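Local coordinates for protein putative alcohol dehydrogenase (PDB 4J6F) that probably acts as an NAD(P)-dependent alcohol dehydrogenase or related oxidoreductase of the medium-chain dehydrogenase/reductase family, at residues A61-M73 and R158-E171. Numbering follows the deposited sequence.
Sequences AGEVLIKVTACGM and RDGGYAEYMALPAE
Strands 63-72 and 165-169 pair antiparallel within the GroES-like domain. V64 with L168 and I66 with M166 are the hydrogen-bonded pairs, with I66 N to M166 O at 2.9 Å. One further backbone bond lies beyond each end of the ladder, A170 N reaching G62 O (2.8 Å, N-H...O 176°) and V68 N donating to E164 O. On the face of L65, K67 and Y165, the Y165 ring crosses the K67 chain: K67 CB lies 3.7 Å from Y165 CE1, and with K67 CG anti to the backbone N (chi1 167°), CD follows the ring out to Y165 OH. A serine in place of Y165 would probably leave the K67 methylenes without this support and M34 of strand 33-39 without its aromatic neighbour. On the other face, I66 CD1 meets L168 CD2 at 3.9 Å, and V64 CG2 packs on L168 CG. E63 OE1 meets R158 NH1 at the guanidinium edge in a salt bridge, and E63 OE2 is hydrogen-bonded to A60 N. Farther along, C71 SG approaches the Y162 ring obliquely, 4.4 Å from its centroid; D77 bonds Y162 OH. Flanked across strand 63-72 by strand 113-121, this ladder belongs to the curled sheet characteristic of the GroES-like fold of medium-chain dehydrogenases.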
ATOM      1  N   ALA A  61     -34.373 -21.329   7.472  1.00 43.21           N
ATOM      2  CA  ALA A  61     -34.477 -20.602   8.732  1.00 42.70           C
ATOM      3  C   ALA A  61     -33.726 -19.278   8.647  1.00 43.68           C
ATOM      4  O   ALA A  61     -32.575 -19.239   8.199  1.00 44.11           O
ATOM      5  CB  ALA A  61     -33.926 -21.447   9.855  1.00 43.52           C
ATOM      6  N   GLY A  62     -34.387 -18.196   9.052  1.00 43.51           N
ATOM      7  CA  GLY A  62     -33.792 -16.861   9.007  1.00 40.86           C
ATOM      8  C   GLY A  62     -33.686 -16.200   7.635  1.00 39.51           C
ATOM      9  O   GLY A  62     -33.120 -15.111   7.517  1.00 38.69           O
ATOM     10  N   GLU A  63     -34.219 -16.848   6.599  1.00 39.59           N
ATOM     11  CA  GLU A  63     -34.197 -16.302   5.238  1.00 38.04           C
ATOM     12  C   GLU A  63     -35.559 -15.743   4.832  1.00 37.20           C
ATOM     13  O   GLU A  63     -36.595 -16.157   5.356  1.00 38.29           O
ATOM     14  CB  GLU A  63     -33.820 -17.384   4.226  1.00 41.17           C
ATOM     15  CG  GLU A  63     -32.366 -17.827   4.224  1.00 48.74           C
ATOM     16  CD  GLU A  63     -32.110 -19.017   3.295  1.00 54.69           C
ATOM     17  OE1 GLU A  63     -30.941 -19.431   3.154  1.00 54.98           O
ATOM     18  OE2 GLU A  63     -33.071 -19.556   2.708  1.00 56.47           O
ATOM     19  N   VAL A  64     -35.547 -14.794   3.899  1.00 34.84           N
ATOM     20  CA  VAL A  64     -36.741 -14.421   3.143  1.00 32.87           C
ATOM     21  C   VAL A  64     -36.631 -14.927   1.704  1.00 31.05           C
ATOM     22  O   VAL A  64     -35.539 -15.324   1.249  1.00 29.38           O
ATOM     23  CB  VAL A  64     -36.960 -12.890   3.096  1.00 31.93           C
ATOM     24  CG1 VAL A  64     -37.453 -12.374   4.432  1.00 32.73           C
ATOM     25  CG2 VAL A  64     -35.698 -12.168   2.667  1.00 30.81           C
ATOM     26  N   LEU A  65     -37.762 -14.907   0.998  1.00 31.46           N
ATOM     27  CA  LEU A  65     -37.782 -15.137  -0.448  1.00 31.84           C
ATOM     28  C   LEU A  65     -38.340 -13.922  -1.155  1.00 33.52           C
ATOM     29  O   LEU A  65     -39.457 -13.505  -0.863  1.00 35.62           O
ATOM     30  CB  LEU A  65     -38.637 -16.347  -0.782  1.00 31.35           C
ATOM     31  CG  LEU A  65     -38.800 -16.674  -2.261  1.00 30.78           C
ATOM     32  CD1 LEU A  65     -37.590 -17.451  -2.745  1.00 30.44           C
ATOM     33  CD2 LEU A  65     -40.082 -17.472  -2.476  1.00 31.21           C
ATOM     34  N   ILE A  66     -37.575 -13.339  -2.076  1.00 33.05           N
ATOM     35  CA  ILE A  66     -38.067 -12.145  -2.786  1.00 31.82           C
ATOM     36  C   ILE A  66     -38.414 -12.427  -4.235  1.00 30.81           C
ATOM     37  O   ILE A  66     -37.834 -13.311  -4.860  1.00 31.42           O
ATOM     38  CB  ILE A  66     -37.086 -10.953  -2.736  1.00 30.34           C
ATOM     39  CG1 ILE A  66     -35.753 -11.306  -3.400  1.00 30.01           C
ATOM     40  CG2 ILE A  66     -36.880 -10.479  -1.306  1.00 29.63           C
ATOM     41  CD1 ILE A  66     -34.803 -10.128  -3.474  1.00 29.85           C
ATOM     42  N   LYS A  67     -39.368 -11.671  -4.755  1.00 29.95           N
ATOM     43  CA  LYS A  67     -39.645 -11.680  -6.174  1.00 30.06           C
ATOM     44  C   LYS A  67     -38.807 -10.567  -6.814  1.00 30.46           C
ATOM     45  O   LYS A  67     -39.064  -9.372  -6.588  1.00 31.85           O
ATOM     46  CB  LYS A  67     -41.138 -11.489  -6.435  1.00 31.26           C
ATOM     47  CG  LYS A  67     -41.439 -11.185  -7.884  1.00 34.71           C
ATOM     48  CD  LYS A  67     -42.729 -11.805  -8.386  1.00 38.84           C
ATOM     49  CE  LYS A  67     -42.729 -11.792  -9.906  1.00 41.27           C
ATOM     50  NZ  LYS A  67     -44.114 -11.588 -10.389  1.00 44.76           N
ATOM     51  N   VAL A  68     -37.796 -10.961  -7.592  1.00 28.34           N
ATOM     52  CA  VAL A  68     -36.838 -10.000  -8.145  1.00 27.41           C
ATOM     53  C   VAL A  68     -37.499  -9.073  -9.140  1.00 28.04           C
ATOM     54  O   VAL A  68     -38.193  -9.516 -10.040  1.00 28.92           O
ATOM     55  CB  VAL A  68     -35.655 -10.675  -8.857  1.00 26.99           C
ATOM     56  CG1 VAL A  68     -34.535  -9.668  -9.070  1.00 25.44           C
ATOM     57  CG2 VAL A  68     -35.153 -11.872  -8.065  1.00 27.66           C
ATOM     58  N   THR A  69     -37.277  -7.780  -8.982  1.00 28.76           N
ATOM     59  CA  THR A  69     -37.881  -6.826  -9.894  1.00 30.32           C
ATOM     60  C   THR A  69     -36.832  -6.163 -10.757  1.00 30.61           C
ATOM     61  O   THR A  69     -37.141  -5.736 -11.878  1.00 31.23           O
ATOM     62  CB  THR A  69     -38.720  -5.795  -9.150  1.00 31.79           C
ATOM     63  OG1 THR A  69     -37.946  -5.264  -8.068  1.00 34.26           O
ATOM     64  CG2 THR A  69     -40.003  -6.460  -8.601  1.00 30.81           C
ATOM     65  N   ALA A  70     -35.595  -6.120 -10.240  1.00 29.55           N
ATOM     66  CA  ALA A  70     -34.425  -5.541 -10.926  1.00 28.83           C
ATOM     67  C   ALA A  70     -33.123  -6.122 -10.379  1.00 30.49           C
ATOM     68  O   ALA A  70     -33.055  -6.478  -9.206  1.00 33.89           O
ATOM     69  CB  ALA A  70     -34.414  -4.023 -10.782  1.00 26.89           C
ATOM     70  N   CYS A  71     -32.098  -6.218 -11.228  1.00 29.54           N
ATOM     71  CA  CYS A  71     -30.756  -6.635 -10.803  1.00 29.89           C
ATOM     72  C   CYS A  71     -29.656  -5.979 -11.644  1.00 29.41           C
ATOM     73  O   CYS A  71     -29.635  -6.123 -12.869  1.00 30.60           O
ATOM     74  CB  CYS A  71     -30.599  -8.158 -10.855  1.00 30.52           C
ATOM     75  SG  CYS A  71     -29.070  -8.711 -10.052  1.00 31.74           S
ATOM     76  N   GLY A  72     -28.735  -5.282 -10.988  1.00 26.83           N
ATOM     77  CA  GLY A  72     -27.734  -4.499 -11.698  1.00 27.67           C
ATOM     78  C   GLY A  72     -26.512  -5.310 -12.052  1.00 29.29           C
ATOM     79  O   GLY A  72     -26.107  -6.167 -11.283  1.00 29.70           O
HETATM   80  N   MSE A  73     -25.919  -5.025 -13.212  1.00 30.77           N
HETATM   81  CA  MSE A  73     -24.739  -5.757 -13.703  1.00 30.12           C
HETATM   82  C   MSE A  73     -23.431  -5.167 -13.217  1.00 29.89           C
HETATM   83  O   MSE A  73     -23.291  -3.949 -13.090  1.00 29.99           O
HETATM   84  CB  MSE A  73     -24.728  -5.779 -15.224  1.00 30.17           C
HETATM   85  CG  MSE A  73     -26.113  -6.005 -15.811  1.00 33.36           C
HETATM   86 SE   MSE A  73     -25.929  -6.281 -17.759  1.00 40.52          SE
HETATM   87  CE  MSE A  73     -25.203  -8.118 -17.777  1.00 38.91           C
ATOM     88  N   ARG A 158     -23.537 -18.445  -3.687  1.00 35.68           N
ATOM     89  CA  ARG A 158     -24.951 -18.686  -3.432  1.00 35.33           C
ATOM     90  C   ARG A 158     -25.685 -17.995  -4.586  1.00 36.12           C
ATOM     91  O   ARG A 158     -25.178 -17.021  -5.146  1.00 37.34           O
ATOM     92  CB  ARG A 158     -25.274 -17.992  -2.118  1.00 35.05           C
ATOM     93  CG  ARG A 158     -26.553 -18.348  -1.427  1.00 36.73           C
ATOM     94  CD  ARG A 158     -26.868 -17.202  -0.476  1.00 38.67           C
ATOM     95  NE  ARG A 158     -27.474 -17.613   0.796  1.00 40.10           N
ATOM     96  CZ  ARG A 158     -28.737 -18.012   0.951  1.00 46.24           C
ATOM     97  NH1 ARG A 158     -29.166 -18.333   2.152  1.00 54.00           N
ATOM     98  NH2 ARG A 158     -29.582 -18.099  -0.074  1.00 47.93           N
ATOM     99  N   ASP A 159     -26.867 -18.478  -4.956  1.00 34.88           N
ATOM    100  CA  ASP A 159     -27.579 -17.914  -6.107  1.00 32.92           C
ATOM    101  C   ASP A 159     -27.996 -16.452  -5.941  1.00 30.32           C
ATOM    102  O   ASP A 159     -28.420 -16.057  -4.873  1.00 30.24           O
ATOM    103  CB  ASP A 159     -28.771 -18.782  -6.458  1.00 36.64           C
ATOM    104  CG  ASP A 159     -28.370 -20.041  -7.210  1.00 43.34           C
ATOM    105  OD1 ASP A 159     -27.356 -20.023  -7.956  1.00 45.24           O
ATOM    106  OD2 ASP A 159     -29.082 -21.056  -7.059  1.00 46.11           O
ATOM    107  N   GLY A 160     -27.870 -15.662  -7.012  1.00 29.63           N
ATOM    108  CA  GLY A 160     -28.142 -14.211  -6.993  1.00 26.55           C
ATOM    109  C   GLY A 160     -29.395 -13.778  -7.733  1.00 25.93           C
ATOM    110  O   GLY A 160     -30.364 -14.519  -7.800  1.00 27.49           O
ATOM    111  N   GLY A 161     -29.380 -12.579  -8.303  1.00 25.40           N
ATOM    112  CA  GLY A 161     -30.605 -11.971  -8.829  1.00 25.89           C
ATOM    113  C   GLY A 161     -30.978 -12.111 -10.303  1.00 28.42           C
ATOM    114  O   GLY A 161     -31.978 -11.538 -10.742  1.00 28.83           O
ATOM    115  N   TYR A 162     -30.209 -12.854 -11.080  1.00 30.08           N
ATOM    116  CA  TYR A 162     -30.607 -13.081 -12.460  1.00 30.72           C
ATOM    117  C   TYR A 162     -31.571 -14.251 -12.543  1.00 33.44           C
ATOM    118  O   TYR A 162     -31.327 -15.235 -13.217  1.00 35.45           O
ATOM    119  CB  TYR A 162     -29.389 -13.327 -13.334  1.00 29.89           C
ATOM    120  CG  TYR A 162     -28.482 -12.136 -13.428  1.00 29.42           C
ATOM    121  CD1 TYR A 162     -28.991 -10.858 -13.385  1.00 29.91           C
ATOM    122  CD2 TYR A 162     -27.118 -12.290 -13.557  1.00 28.55           C
ATOM    123  CE1 TYR A 162     -28.166  -9.764 -13.464  1.00 30.69           C
ATOM    124  CE2 TYR A 162     -26.288 -11.202 -13.635  1.00 28.60           C
ATOM    125  CZ  TYR A 162     -26.820  -9.944 -13.589  1.00 30.66           C
ATOM    126  OH  TYR A 162     -26.001  -8.862 -13.680  1.00 31.97           O
ATOM    127  N   ALA A 163     -32.695 -14.084 -11.867  1.00 32.43           N
ATOM    128  CA  ALA A 163     -33.757 -15.069 -11.736  1.00 33.90           C
ATOM    129  C   ALA A 163     -35.022 -14.318 -11.308  1.00 36.82           C
ATOM    130  O   ALA A 163     -34.946 -13.109 -11.009  1.00 37.89           O
ATOM    131  CB  ALA A 163     -33.374 -16.094 -10.692  1.00 33.46           C
ATOM    132  N   GLU A 164     -36.173 -15.006 -11.296  1.00 35.96           N
ATOM    133  CA  GLU A 164     -37.451 -14.390 -10.875  1.00 35.31           C
ATOM    134  C   GLU A 164     -37.607 -14.327  -9.348  1.00 34.61           C
ATOM    135  O   GLU A 164     -38.337 -13.477  -8.834  1.00 35.73           O
ATOM    136  CB  GLU A 164     -38.647 -15.109 -11.488  1.00 35.71           C
ATOM    137  CG  GLU A 164     -38.723 -14.990 -12.999  1.00 39.01           C
ATOM    138  CD  GLU A 164     -39.848 -15.812 -13.624  1.00 42.72           C
ATOM    139  OE1 GLU A 164     -40.030 -17.007 -13.280  1.00 42.56           O
ATOM    140  OE2 GLU A 164     -40.548 -15.251 -14.489  1.00 45.00           O
ATOM    141  N   TYR A 165     -36.914 -15.218  -8.637  1.00 31.58           N
ATOM    142  CA  TYR A 165     -36.986 -15.297  -7.183  1.00 30.50           C
ATOM    143  C   TYR A 165     -35.617 -15.548  -6.586  1.00 29.86           C
ATOM    144  O   TYR A 165     -34.770 -16.170  -7.213  1.00 30.32           O
ATOM    145  CB  TYR A 165     -37.947 -16.408  -6.755  1.00 31.78           C
ATOM    146  CG  TYR A 165     -39.356 -16.173  -7.221  1.00 32.95           C
ATOM    147  CD1 TYR A 165     -40.216 -15.353  -6.493  1.00 32.92           C
ATOM    148  CD2 TYR A 165     -39.825 -16.746  -8.402  1.00 33.84           C
ATOM    149  CE1 TYR A 165     -41.508 -15.111  -6.924  1.00 33.17           C
ATOM    150  CE2 TYR A 165     -41.122 -16.509  -8.838  1.00 34.91           C
ATOM    151  CZ  TYR A 165     -41.950 -15.689  -8.091  1.00 35.30           C
ATOM    152  OH  TYR A 165     -43.233 -15.450  -8.503  1.00 39.35           O
HETATM  153  N   MSE A 166     -35.394 -15.068  -5.371  1.00 30.22           N
HETATM  154  CA  MSE A 166     -34.102 -15.256  -4.725  1.00 32.10           C
HETATM  155  C   MSE A 166     -34.290 -15.448  -3.252  1.00 33.93           C
HETATM  156  O   MSE A 166     -35.091 -14.739  -2.616  1.00 35.33           O
HETATM  157  CB  MSE A 166     -33.237 -14.031  -5.001  1.00 32.30           C
HETATM  158  CG  MSE A 166     -31.788 -14.220  -4.581  1.00 35.28           C
HETATM  159 SE   MSE A 166     -30.915 -12.459  -4.687  1.00 43.01          SE
HETATM  160  CE  MSE A 166     -29.434 -12.829  -3.450  1.00 40.58           C
ATOM    161  N   ALA A 167     -33.563 -16.421  -2.704  1.00 33.87           N
ATOM    162  CA  ALA A 167     -33.491 -16.632  -1.256  1.00 34.78           C
ATOM    163  C   ALA A 167     -32.319 -15.836  -0.695  1.00 33.76           C
ATOM    164  O   ALA A 167     -31.307 -15.681  -1.374  1.00 36.54           O
ATOM    165  CB  ALA A 167     -33.312 -18.110  -0.954  1.00 35.18           C
ATOM    166  N   LEU A 168     -32.451 -15.322   0.524  1.00 31.69           N
ATOM    167  CA  LEU A 168     -31.349 -14.610   1.192  1.00 30.19           C
ATOM    168  C   LEU A 168     -31.670 -14.381   2.653  1.00 32.69           C
ATOM    169  O   LEU A 168     -32.840 -14.331   3.011  1.00 37.21           O
ATOM    170  CB  LEU A 168     -31.076 -13.261   0.530  1.00 28.69           C
ATOM    171  CG  LEU A 168     -32.190 -12.229   0.604  1.00 28.83           C
ATOM    172  CD1 LEU A 168     -31.610 -10.854   0.886  1.00 29.52           C
ATOM    173  CD2 LEU A 168     -32.989 -12.236  -0.681  1.00 28.37           C
ATOM    174  N   PRO A 169     -30.644 -14.214   3.506  1.00 32.08           N
ATOM    175  CA  PRO A 169     -30.905 -13.987   4.929  1.00 31.29           C
ATOM    176  C   PRO A 169     -31.708 -12.715   5.154  1.00 32.16           C
ATOM    177  O   PRO A 169     -31.456 -11.703   4.488  1.00 32.39           O
ATOM    178  CB  PRO A 169     -29.507 -13.790   5.521  1.00 30.42           C
ATOM    179  CG  PRO A 169     -28.556 -14.326   4.515  1.00 31.16           C
ATOM    180  CD  PRO A 169     -29.209 -14.118   3.190  1.00 32.24           C
ATOM    181  N   ALA A 170     -32.649 -12.766   6.095  1.00 32.38           N
ATOM    182  CA  ALA A 170     -33.452 -11.603   6.465  1.00 32.00           C
ATOM    183  C   ALA A 170     -32.646 -10.323   6.691  1.00 31.49           C
ATOM    184  O   ALA A 170     -32.999  -9.288   6.129  1.00 31.64           O
ATOM    185  CB  ALA A 170     -34.321 -11.912   7.673  1.00 33.27           C
ATOM    186  N   GLU A 171     -31.570 -10.383   7.481  1.00 32.35           N
ATOM    187  CA  GLU A 171     -30.714  -9.189   7.729  1.00 35.20           C
ATOM    188  C   GLU A 171     -30.253  -8.516   6.441  1.00 34.70           C
ATOM    189  O   GLU A 171     -29.959  -7.322   6.437  1.00 37.24           O
ATOM    190  CB  GLU A 171     -29.451  -9.482   8.571  1.00 38.39           C
ATOM    191  CG  GLU A 171     -29.549 -10.596   9.598  1.00 45.42           C
ATOM    192  CD  GLU A 171     -29.428 -11.969   8.962  1.00 52.78           C
ATOM    193  OE1 GLU A 171     -28.279 -12.401   8.691  1.00 53.45           O
ATOM    194  OE2 GLU A 171     -30.486 -12.613   8.731  1.00 56.13           O
TER